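Local coordinates for La protein (Trypanosoma brucei, PDB 1S29), which probably binds RNA, this chain being its N-terminal La motif, a winged-helix domain that mediates RNA binding through a conserved aromatic patch, at residues K11-F22 with V66-L76; Y21-R29 with M84-P92. All blocks are in the same frame, centred on the assembly; numbering follows the deposited sequence.

Contact 1 of 2, residues K11-F22 with V66-L76; sequences KQKLQKQVEFYF and VVEAIRPSEKL
A69 sets its methyl against helix 8-21, its CB 3.5 Å from K11 O and 3.6 Å from L14 CD2, where the axis of 66-70 crosses that of 11-21 at a signed angle of -85°. Further along, the apolar seam runs through L76, whose two methyls part: CD1 reaches V18 CG1 at 3.5 Å, while CD2 comes obliquely to the F22 ring, 3.7 Å from CD2 of that ring. L50 and V85 close around the same seam.

The polar contacts gather on E19. S73 OG, held anti to its own backbone N (chi1 -178°), donates to E19 OE2 over 2.6 Å on the anti lone pair. Q15 NE2 reaches the same oxygen at 3.0 Å, nearly straight at 166° but from above the carboxylate plane. S73 OG also accepts from K75 N in an ST turn.

Waters supply further bridges: one donates to both Q15 OE1 and A69 O, another accepts from K11 NZ and donates to E68 OE2.

Two direct donors and a water on E19 OE2, with K75 NZ 4.5 Å from E19 OE1, beyond a salt bridge, probably favour the ionised carboxylate; through S73, E19 pins the turn leading into strand 76-78 of the winged-helix fold.

Contact 2 of 2, residues Y21-R29 with M84-P92; sequences YFSDVNVQR and MVRRRDPLP
R87 reaches across to the chain that turns from helix 8-21 into helix 24-27 and grips it at two points. Its NH1 and NH2 both converge end-on on a single oxygen, D24 OD1, each at 2.8 Å and with that oxygen practically in the guanidinium plane; the carboxylate is turned 30° from it. NH2 arrives on the syn side, somewhat out of the carboxylate plane, NH1 nearly along the C-O axis. The same NH1 also donates to F22 O at 2.7 Å, a bent bond of 137°.

Carbon contacts flank this grip. R87 CG passes the F22 ring obliquely, 3.7 Å from F22 CD1, and V85 CG1 approaches the far end of the ring at CE2. V27 CG2 meets L91 CD2 at 4.0 Å, and P92 CG packs 3.6 Å from the carboxylate carbon D24 CG, beside the end of Q28.

The second shell fixes the arginine. A bend at chi3 of R87 (48°) folds its chain back so that R87 NE donates to D89 O at 2.9 Å. R87 NH2 donates to P90 O, tying the C-terminal tail of this fragment to the head group. On the other segment S23 is the N-cap, its OG accepting from N26 N, and it starts the helix at D24. M37 of helix 31-37 packs on V27, R87 and L91.

All three guanidinium nitrogens are thus engaged by one carboxylate oxygen and three backbone carbonyls. This buried charge is probably neutralised chiefly by D24, and it clamps the tail after strand 84-87 against the start of helix 24-27.

From the N terminus, helix 8-21 supplies the first half of contact 1, and the chain passes through Y21 and F22, which both contacts share, into helix 24-27 and the first half of contact 2. It then runs through helices 31-37, 47-50 and 54-57 before helix 63-70 and its following turn close the loop of contact 1. Strand 84-87 and the C-terminal tail of this fragment close contact 2 later, so the two loops cross. Their centres lie about 12 Å apart. A backbone bond of K75 with R88 and the packing of L76 on V85 join their second segments, tying the helices of this winged-helix domain to neighbouring antiparallel strands of its sheet.

Contact 1 of 2, residues K11-F22 with V66-L76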
loop_
_atom_site.group_PDB
_atom_site.type_symbol
_atom_site.label_atom_id
_atom_site.label_comp_id
_atom_site.label_asym_id
_atom_site.label_seq_id
_atom_site.Cartn_x
_atom_site.Cartn_y
_atom_site.Cartn_z
ATOM N N LYS A 11 0.136 12.980 0.264
ATOM C CA LYS A 11 -0.636 11.779 0.586
ATOM C C LYS A 11 -1.127 11.177 -0.725
ATOM O O LYS A 11 -1.125 9.956 -0.905
ATOM C CB LYS A 11 -1.852 12.115 1.454
ATOM C CG LYS A 11 -1.560 12.310 2.928
ATOM C CD LYS A 11 -2.822 12.741 3.662
ATOM C CE LYS A 11 -2.546 12.986 5.128
ATOM N NZ LYS A 11 -3.704 13.633 5.794
ATOM N N GLN A 12 -1.558 12.041 -1.639
ATOM C CA GLN A 12 -2.057 11.582 -2.929
ATOM C C GLN A 12 -0.927 10.963 -3.735
ATOM O O GLN A 12 -1.133 10.001 -4.476
ATOM C CB GLN A 12 -2.688 12.741 -3.699
ATOM C CG GLN A 12 -3.945 13.285 -3.046
ATOM C CD GLN A 12 -4.554 14.432 -3.822
ATOM O OE1 GLN A 12 -4.882 14.292 -5.000
ATOM N NE2 GLN A 12 -4.713 15.578 -3.163
ATOM N N LYS A 13 0.273 11.514 -3.584
ATOM C CA LYS A 13 1.433 10.988 -4.292
ATOM C C LYS A 13 1.762 9.589 -3.786
ATOM O O LYS A 13 2.068 8.694 -4.572
ATOM C CB LYS A 13 2.642 11.903 -4.093
ATOM C CG LYS A 13 2.553 13.211 -4.853
ATOM C CD LYS A 13 3.844 14.002 -4.703
ATOM C CE LYS A 13 3.808 15.290 -5.513
ATOM N NZ LYS A 13 2.756 16.241 -5.040
ATOM N N LEU A 14 1.702 9.408 -2.468
ATOM C CA LEU A 14 1.989 8.113 -1.863
ATOM C C LEU A 14 0.893 7.109 -2.221
ATOM O O LEU A 14 1.166 5.932 -2.446
ATOM C CB LEU A 14 2.096 8.250 -0.343
ATOM C CG LEU A 14 2.301 6.950 0.441
ATOM C CD1 LEU A 14 3.481 6.169 -0.137
ATOM C CD2 LEU A 14 2.538 7.277 1.902
ATOM N N GLN A 15 -0.344 7.590 -2.273
ATOM C CA GLN A 15 -1.482 6.754 -2.635
ATOM C C GLN A 15 -1.193 6.095 -3.983
ATOM O O GLN A 15 -1.345 4.888 -4.140
ATOM C CB GLN A 15 -2.753 7.613 -2.747
ATOM C CG GLN A 15 -4.039 6.831 -3.022
ATOM C CD GLN A 15 -5.153 7.714 -3.565
ATOM O OE1 GLN A 15 -5.443 8.782 -3.014
ATOM N NE2 GLN A 15 -5.788 7.268 -4.650
ATOM N N LYS A 16 -0.766 6.896 -4.955
ATOM C CA LYS A 16 -0.476 6.375 -6.283
ATOM C C LYS A 16 0.710 5.416 -6.310
ATOM O O LYS A 16 0.753 4.517 -7.141
ATOM C CB LYS A 16 -0.253 7.531 -7.251
ATOM C CG LYS A 16 -1.504 8.372 -7.455
ATOM C CD LYS A 16 -1.198 9.644 -8.211
ATOM C CE LYS A 16 -2.436 10.511 -8.346
ATOM N NZ LYS A 16 -2.151 11.749 -9.118
ATOM N N GLN A 17 1.659 5.600 -5.396
ATOM C CA GLN A 17 2.815 4.705 -5.338
ATOM C C GLN A 17 2.370 3.340 -4.814
ATOM O O GLN A 17 2.862 2.310 -5.272
ATOM C CB GLN A 17 3.910 5.291 -4.439
ATOM C CG GLN A 17 4.498 6.601 -4.955
ATOM C CD GLN A 17 5.420 6.407 -6.153
ATOM O OE1 GLN A 17 5.060 5.765 -7.139
ATOM N NE2 GLN A 17 6.620 6.973 -6.069
ATOM N N VAL A 18 1.452 3.329 -3.849
ATOM C CA VAL A 18 0.947 2.064 -3.318
ATOM C C VAL A 18 0.107 1.405 -4.411
ATOM O O VAL A 18 0.201 0.200 -4.633
ATOM C CB VAL A 18 0.083 2.267 -2.039
ATOM C CG1 VAL A 18 -0.504 0.927 -1.585
ATOM C CG2 VAL A 18 0.932 2.859 -0.922
ATOM N N GLU A 19 -0.703 2.198 -5.110
ATOM C CA GLU A 19 -1.516 1.652 -6.188
ATOM C C GLU A 19 -0.590 1.098 -7.276
ATOM O O GLU A 19 -0.928 0.133 -7.957
ATOM C CB GLU A 19 -2.440 2.734 -6.762
ATOM C CG GLU A 19 -3.409 3.271 -5.733
ATOM C CD GLU A 19 -4.305 4.373 -6.262
ATOM O OE1 GLU A 19 -3.898 5.088 -7.204
ATOM O OE2 GLU A 19 -5.418 4.536 -5.722
ATOM N N PHE A 20 0.581 1.708 -7.428
ATOM C CA PHE A 20 1.555 1.263 -8.428
ATOM C C PHE A 20 1.998 -0.167 -8.159
ATOM O O PHE A 20 1.995 -1.014 -9.052
ATOM C CB PHE A 20 2.784 2.178 -8.405
ATOM C CG PHE A 20 3.912 1.731 -9.306
ATOM C CD1 PHE A 20 3.898 2.023 -10.667
ATOM C CD2 PHE A 20 5.007 1.052 -8.779
ATOM C CE1 PHE A 20 4.963 1.648 -11.491
ATOM C CE2 PHE A 20 6.080 0.671 -9.594
ATOM C CZ PHE A 20 6.054 0.973 -10.956
ATOM N N TYR A 21 2.388 -0.442 -6.922
ATOM C CA TYR A 21 2.841 -1.779 -6.580
ATOM C C TYR A 21 1.752 -2.830 -6.748
ATOM O O TYR A 21 2.042 -3.981 -7.077
ATOM C CB TYR A 21 3.383 -1.801 -5.147
ATOM C CG TYR A 21 4.730 -1.123 -5.003
ATOM C CD1 TYR A 21 4.883 0.021 -4.227
ATOM C CD2 TYR A 21 5.856 -1.630 -5.651
ATOM C CE1 TYR A 21 6.127 0.645 -4.096
ATOM C CE2 TYR A 21 7.102 -1.011 -5.528
ATOM C CZ TYR A 21 7.229 0.122 -4.749
ATOM O OH TYR A 21 8.464 0.722 -4.614
ATOM N N PHE A 22 0.501 -2.433 -6.539
ATOM C CA PHE A 22 -0.626 -3.353 -6.667
ATOM C C PHE A 22 -1.324 -3.324 -8.025
ATOM O O PHE A 22 -2.334 -3.987 -8.209
ATOM C CB PHE A 22 -1.658 -3.068 -5.574
ATOM C CG PHE A 22 -1.259 -3.569 -4.211
ATOM C CD1 PHE A 22 -1.372 -4.919 -3.890
ATOM C CD2 PHE A 22 -0.776 -2.694 -3.248
ATOM C CE1 PHE A 22 -1.011 -5.386 -2.629
ATOM C CE2 PHE A 22 -0.413 -3.152 -1.983
ATOM C CZ PHE A 22 -0.530 -4.497 -1.671
ATOM N N VAL A 66 0.696 5.938 6.127
ATOM C CA VAL A 66 0.346 5.139 4.963
ATOM C C VAL A 66 -1.161 4.892 4.957
ATOM O O VAL A 66 -1.779 4.873 3.905
ATOM C CB VAL A 66 1.103 3.790 4.955
ATOM C CG1 VAL A 66 0.701 2.969 3.739
ATOM C CG2 VAL A 66 2.599 4.043 4.931
ATOM N N VAL A 67 -1.753 4.725 6.138
ATOM C CA VAL A 67 -3.195 4.500 6.224
ATOM C C VAL A 67 -3.950 5.712 5.669
ATOM O O VAL A 67 -4.890 5.567 4.879
ATOM C CB VAL A 67 -3.648 4.258 7.690
ATOM C CG1 VAL A 67 -5.164 4.228 7.773
ATOM C CG2 VAL A 67 -3.085 2.952 8.201
ATOM N N GLU A 68 -3.530 6.909 6.071
ATOM C CA GLU A 68 -4.180 8.133 5.609
ATOM C C GLU A 68 -4.001 8.332 4.108
ATOM O O GLU A 68 -4.913 8.781 3.409
ATOM C CB GLU A 68 -3.617 9.339 6.361
ATOM C CG GLU A 68 -3.781 9.231 7.859
ATOM C CD GLU A 68 -5.216 8.943 8.258
ATOM O OE1 GLU A 68 -5.432 7.971 9.014
ATOM O OE2 GLU A 68 -6.121 9.686 7.816
ATOM N N ALA A 69 -2.819 7.995 3.615
ATOM C CA ALA A 69 -2.530 8.136 2.199
ATOM C C ALA A 69 -3.356 7.176 1.350
ATOM O O ALA A 69 -3.810 7.524 0.262
ATOM C CB ALA A 69 -1.043 7.893 1.950
ATOM N N ILE A 70 -3.551 5.964 1.858
ATOM C CA ILE A 70 -4.282 4.936 1.133
ATOM C C ILE A 70 -5.802 5.033 1.150
ATOM O O ILE A 70 -6.442 4.769 0.140
ATOM C CB ILE A 70 -3.999 3.533 1.704
ATOM C CG1 ILE A 70 -2.507 3.209 1.606
ATOM C CG2 ILE A 70 -4.830 2.486 0.979
ATOM C CD1 ILE A 70 -2.104 1.958 2.355
ATOM N N ARG A 71 -6.374 5.421 2.284
ATOM C CA ARG A 71 -7.828 5.468 2.423
ATOM C C ARG A 71 -8.667 5.939 1.229
ATOM O O ARG A 71 -9.621 5.268 0.845
ATOM C CB ARG A 71 -8.234 6.272 3.668
ATOM C CG ARG A 71 -9.724 6.111 3.984
ATOM C CD ARG A 71 -10.185 6.882 5.215
ATOM N NE ARG A 71 -9.561 6.423 6.454
ATOM C CZ ARG A 71 -8.500 6.998 7.010
ATOM N NH1 ARG A 71 -7.942 8.056 6.437
ATOM N NH2 ARG A 71 -8.001 6.523 8.145
ATOM N N PRO A 72 -8.332 7.092 0.628
ATOM C CA PRO A 72 -9.094 7.612 -0.518
ATOM C C PRO A 72 -9.149 6.730 -1.762
ATOM O O PRO A 72 -10.013 6.914 -2.620
ATOM C CB PRO A 72 -8.394 8.937 -0.823
ATOM C CG PRO A 72 -7.828 9.340 0.501
ATOM C CD PRO A 72 -7.281 8.043 1.021
ATOM N N SER A 73 -8.225 5.783 -1.866
ATOM C CA SER A 73 -8.151 4.918 -3.035
ATOM C C SER A 73 -9.396 4.089 -3.315
ATOM O O SER A 73 -10.069 3.620 -2.398
ATOM C CB SER A 73 -6.949 3.981 -2.916
ATOM O OG SER A 73 -6.844 3.180 -4.073
ATOM N N GLU A 74 -9.689 3.910 -4.598
ATOM C CA GLU A 74 -10.833 3.118 -5.023
ATOM C C GLU A 74 -10.318 1.790 -5.571
ATOM O O GLU A 74 -11.097 0.922 -5.963
ATOM C CB GLU A 74 -11.619 3.865 -6.106
ATOM C CG GLU A 74 -12.026 5.275 -5.689
ATOM C CD GLU A 74 -12.766 6.037 -6.776
ATOM O OE1 GLU A 74 -12.197 6.240 -7.874
ATOM O OE2 GLU A 74 -13.921 6.444 -6.528
ATOM N N LYS A 75 -8.996 1.636 -5.587
ATOM C CA LYS A 75 -8.368 0.423 -6.092
ATOM C C LYS A 75 -7.839 -0.439 -4.956
ATOM O O LYS A 75 -7.486 -1.601 -5.161
ATOM C CB LYS A 75 -7.202 0.776 -7.022
ATOM C CG LYS A 75 -7.588 1.621 -8.221
ATOM C CD LYS A 75 -6.371 1.947 -9.069
ATOM C CE LYS A 75 -6.748 2.737 -10.310
ATOM N NZ LYS A 75 -7.339 4.067 -9.978
ATOM N N LEU A 76 -7.775 0.139 -3.761
ATOM C CA LEU A 76 -7.267 -0.569 -2.586
ATOM C C LEU A 76 -8.296 -0.558 -1.467
ATOM O O LEU A 76 -9.144 0.331 -1.407
ATOM C CB LEU A 76 -5.987 0.105 -2.086
ATOM C CG LEU A 76 -4.827 0.244 -3.077
ATOM C CD1 LEU A 76 -3.858 1.296 -2.569
ATOM C CD2 LEU A 76 -4.122 -1.098 -3.260
HETATM O O HOH W 1 -6.169 11.939 5.896
HETATM O O HOH W 2 -4.508 10.199 -0.607
HETATM O O HOH W 3 -8.073 5.349 -6.684
HETATM O O HOH W 4 -5.059 -2.420 -7.002
#

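Contact 2 of 2, residues Y21-R29 with M84-P92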
loop_
_atom_site.group_PDB
_atom_site.type_symbol
_atom_site.label_atom_id
_atom_site.label_comp_id
_atom_site.label_asym_id
_atom_site.label_seq_id
_atom_site.Cartn_x
_atom_site.Cartn_y
_atom_site.Cartn_z
ATOM N N TYR A 21 2.388 -0.442 -6.922
ATOM C CA TYR A 21 2.841 -1.779 -6.580
ATOM C C TYR A 21 1.752 -2.830 -6.748
ATOM O O TYR A 21 2.042 -3.981 -7.077
ATOM C CB TYR A 21 3.383 -1.801 -5.147
ATOM C CG TYR A 21 4.730 -1.123 -5.003
ATOM C CD1 TYR A 21 4.883 0.021 -4.227
ATOM C CD2 TYR A 21 5.856 -1.630 -5.651
ATOM C CE1 TYR A 21 6.127 0.645 -4.096
ATOM C CE2 TYR A 21 7.102 -1.011 -5.528
ATOM C CZ TYR A 21 7.229 0.122 -4.749
ATOM O OH TYR A 21 8.464 0.722 -4.614
ATOM N N PHE A 22 0.501 -2.433 -6.539
ATOM C CA PHE A 22 -0.626 -3.353 -6.667
ATOM C C PHE A 22 -1.324 -3.324 -8.025
ATOM O O PHE A 22 -2.334 -3.987 -8.209
ATOM C CB PHE A 22 -1.658 -3.068 -5.574
ATOM C CG PHE A 22 -1.259 -3.569 -4.211
ATOM C CD1 PHE A 22 -1.372 -4.919 -3.890
ATOM C CD2 PHE A 22 -0.776 -2.694 -3.248
ATOM C CE1 PHE A 22 -1.011 -5.386 -2.629
ATOM C CE2 PHE A 22 -0.413 -3.152 -1.983
ATOM C CZ PHE A 22 -0.530 -4.497 -1.671
ATOM N N SER A 23 -0.795 -2.562 -8.977
ATOM C CA SER A 23 -1.431 -2.482 -10.292
ATOM C C SER A 23 -1.395 -3.829 -10.998
ATOM O O SER A 23 -0.532 -4.657 -10.720
ATOM C CB SER A 23 -0.736 -1.436 -11.168
ATOM O OG SER A 23 0.484 -1.926 -11.695
ATOM N N ASP A 24 -2.338 -4.041 -11.911
ATOM C CA ASP A 24 -2.402 -5.292 -12.660
ATOM C C ASP A 24 -1.075 -5.620 -13.336
ATOM O O ASP A 24 -0.600 -6.752 -13.282
ATOM C CB ASP A 24 -3.488 -5.223 -13.742
ATOM C CG ASP A 24 -4.889 -5.338 -13.178
ATOM O OD1 ASP A 24 -5.033 -5.429 -11.942
ATOM O OD2 ASP A 24 -5.846 -5.337 -13.982
ATOM N N VAL A 25 -0.475 -4.620 -13.969
ATOM C CA VAL A 25 0.775 -4.830 -14.685
ATOM C C VAL A 25 1.931 -5.230 -13.787
ATOM O O VAL A 25 2.642 -6.194 -14.071
ATOM C CB VAL A 25 1.189 -3.568 -15.472
ATOM C CG1 VAL A 25 2.568 -3.766 -16.083
ATOM C CG2 VAL A 25 0.186 -3.293 -16.575
ATOM N N ASN A 26 2.105 -4.496 -12.697
ATOM C CA ASN A 26 3.205 -4.739 -11.780
ATOM C C ASN A 26 3.070 -5.950 -10.876
ATOM O O ASN A 26 4.015 -6.727 -10.731
ATOM C CB ASN A 26 3.440 -3.498 -10.917
ATOM C CG ASN A 26 3.834 -2.284 -11.740
ATOM O OD1 ASN A 26 4.766 -2.341 -12.535
ATOM N ND2 ASN A 26 3.127 -1.179 -11.546
ATOM N N VAL A 27 1.904 -6.109 -10.265
ATOM C CA VAL A 27 1.687 -7.219 -9.351
ATOM C C VAL A 27 1.962 -8.565 -10.000
ATOM O O VAL A 27 2.490 -9.468 -9.360
ATOM C CB VAL A 27 0.243 -7.231 -8.794
ATOM C CG1 VAL A 27 -0.755 -7.456 -9.911
ATOM C CG2 VAL A 27 0.115 -8.308 -7.736
ATOM N N GLN A 28 1.605 -8.695 -11.272
ATOM C CA GLN A 28 1.814 -9.951 -11.971
ATOM C C GLN A 28 3.291 -10.276 -12.216
ATOM O O GLN A 28 3.636 -11.393 -12.598
ATOM C CB GLN A 28 1.005 -9.953 -13.272
ATOM C CG GLN A 28 -0.507 -9.975 -12.996
ATOM C CD GLN A 28 -1.360 -9.906 -14.245
ATOM O OE1 GLN A 28 -1.502 -8.846 -14.860
ATOM N NE2 GLN A 28 -1.937 -11.041 -14.627
ATOM N N ARG A 29 4.173 -9.318 -11.958
ATOM C CA ARG A 29 5.604 -9.557 -12.151
ATOM C C ARG A 29 6.330 -9.637 -10.828
ATOM O O ARG A 29 7.512 -9.969 -10.781
ATOM C CB ARG A 29 6.243 -8.416 -12.932
ATOM C CG ARG A 29 5.491 -8.015 -14.154
ATOM C CD ARG A 29 6.217 -6.921 -14.885
ATOM N NE ARG A 29 5.473 -6.559 -16.082
ATOM C CZ ARG A 29 5.969 -5.856 -17.091
ATOM N NH1 ARG A 29 7.225 -5.431 -17.054
ATOM N NH2 ARG A 29 5.201 -5.587 -18.140
HETATM N N MSE A 84 -3.459 -3.646 7.370
HETATM C CA MSE A 84 -3.210 -4.303 6.084
HETATM C C MSE A 84 -4.001 -3.670 4.944
HETATM O O MSE A 84 -4.936 -2.904 5.159
HETATM C CB MSE A 84 -3.568 -5.792 6.173
HETATM C CG MSE A 84 -3.000 -6.505 7.390
HETATM SE SE MSE A 84 -3.345 -8.421 7.390
HETATM C CE MSE A 84 -1.801 -8.964 6.344
ATOM N N VAL A 85 -3.621 -4.001 3.714
ATOM C CA VAL A 85 -4.322 -3.481 2.552
ATOM C C VAL A 85 -4.358 -4.561 1.477
ATOM O O VAL A 85 -3.456 -5.391 1.394
ATOM C CB VAL A 85 -3.623 -2.212 1.991
ATOM C CG1 VAL A 85 -2.224 -2.554 1.490
ATOM C CG2 VAL A 85 -4.475 -1.601 0.875
ATOM N N ARG A 86 -5.417 -4.555 0.674
ATOM C CA ARG A 86 -5.573 -5.529 -0.399
ATOM C C ARG A 86 -6.088 -4.845 -1.657
ATOM O O ARG A 86 -6.577 -3.713 -1.606
ATOM C CB ARG A 86 -6.564 -6.623 0.007
ATOM C CG ARG A 86 -7.997 -6.129 0.215
ATOM C CD ARG A 86 -8.903 -7.293 0.563
ATOM N NE ARG A 86 -10.266 -6.873 0.893
ATOM C CZ ARG A 86 -11.161 -6.442 0.009
ATOM N NH1 ARG A 86 -10.855 -6.360 -1.276
ATOM N NH2 ARG A 86 -12.380 -6.103 0.413
ATOM N N ARG A 87 -5.952 -5.526 -2.790
ATOM C CA ARG A 87 -6.457 -4.994 -4.042
ATOM C C ARG A 87 -7.970 -5.091 -3.983
ATOM O O ARG A 87 -8.523 -6.004 -3.352
ATOM C CB ARG A 87 -5.988 -5.832 -5.232
ATOM C CG ARG A 87 -4.573 -5.602 -5.689
ATOM C CD ARG A 87 -4.170 -6.723 -6.637
ATOM N NE ARG A 87 -5.181 -6.975 -7.661
ATOM C CZ ARG A 87 -5.132 -6.507 -8.907
ATOM N NH1 ARG A 87 -4.113 -5.753 -9.305
ATOM N NH2 ARG A 87 -6.102 -6.805 -9.763
ATOM N N ARG A 88 -8.633 -4.155 -4.645
ATOM C CA ARG A 88 -10.084 -4.151 -4.710
ATOM C C ARG A 88 -10.466 -5.272 -5.674
ATOM O O ARG A 88 -11.424 -6.016 -5.444
ATOM C CB ARG A 88 -10.568 -2.812 -5.267
ATOM C CG ARG A 88 -12.080 -2.655 -5.351
ATOM C CD ARG A 88 -12.680 -2.300 -3.999
ATOM N NE ARG A 88 -14.114 -2.043 -4.090
ATOM C CZ ARG A 88 -15.055 -2.977 -3.978
ATOM N NH1 ARG A 88 -14.715 -4.241 -3.765
ATOM N NH2 ARG A 88 -16.337 -2.647 -4.083
ATOM N N ASP A 89 -9.681 -5.398 -6.742
ATOM C CA ASP A 89 -9.920 -6.391 -7.790
ATOM C C ASP A 89 -9.068 -7.651 -7.689
ATOM O O ASP A 89 -7.934 -7.616 -7.219
ATOM C CB ASP A 89 -9.697 -5.756 -9.165
ATOM C CG ASP A 89 -10.448 -4.452 -9.331
ATOM O OD1 ASP A 89 -11.652 -4.420 -9.010
ATOM O OD2 ASP A 89 -9.835 -3.461 -9.788
ATOM N N PRO A 90 -9.606 -8.786 -8.160
ATOM C CA PRO A 90 -8.917 -10.082 -8.136
ATOM C C PRO A 90 -7.702 -10.080 -9.058
ATOM O O PRO A 90 -7.627 -9.278 -9.990
ATOM C CB PRO A 90 -9.988 -11.054 -8.629
ATOM C CG PRO A 90 -11.283 -10.353 -8.311
ATOM C CD PRO A 90 -10.975 -8.936 -8.679
ATOM N N LEU A 91 -6.750 -10.968 -8.799
ATOM C CA LEU A 91 -5.577 -11.047 -9.658
ATOM C C LEU A 91 -6.092 -11.285 -11.072
ATOM O O LEU A 91 -7.072 -12.007 -11.266
ATOM C CB LEU A 91 -4.668 -12.206 -9.244
ATOM C CG LEU A 91 -3.900 -12.098 -7.927
ATOM C CD1 LEU A 91 -3.036 -13.340 -7.756
ATOM C CD2 LEU A 91 -3.030 -10.845 -7.929
ATOM N N PRO A 92 -5.449 -10.673 -12.076
ATOM C CA PRO A 92 -5.870 -10.843 -13.471
ATOM C C PRO A 92 -5.937 -12.303 -13.927
ATOM O O PRO A 92 -5.560 -13.203 -13.137
ATOM C CB PRO A 92 -4.826 -10.039 -14.240
ATOM C CG PRO A 92 -4.521 -8.917 -13.286
ATOM C CD PRO A 92 -4.386 -9.657 -11.971
ATOM O OXT PRO A 92 -6.372 -12.526 -15.079
HETATM O O HOH W 5 -6.880 -3.210 -10.523
#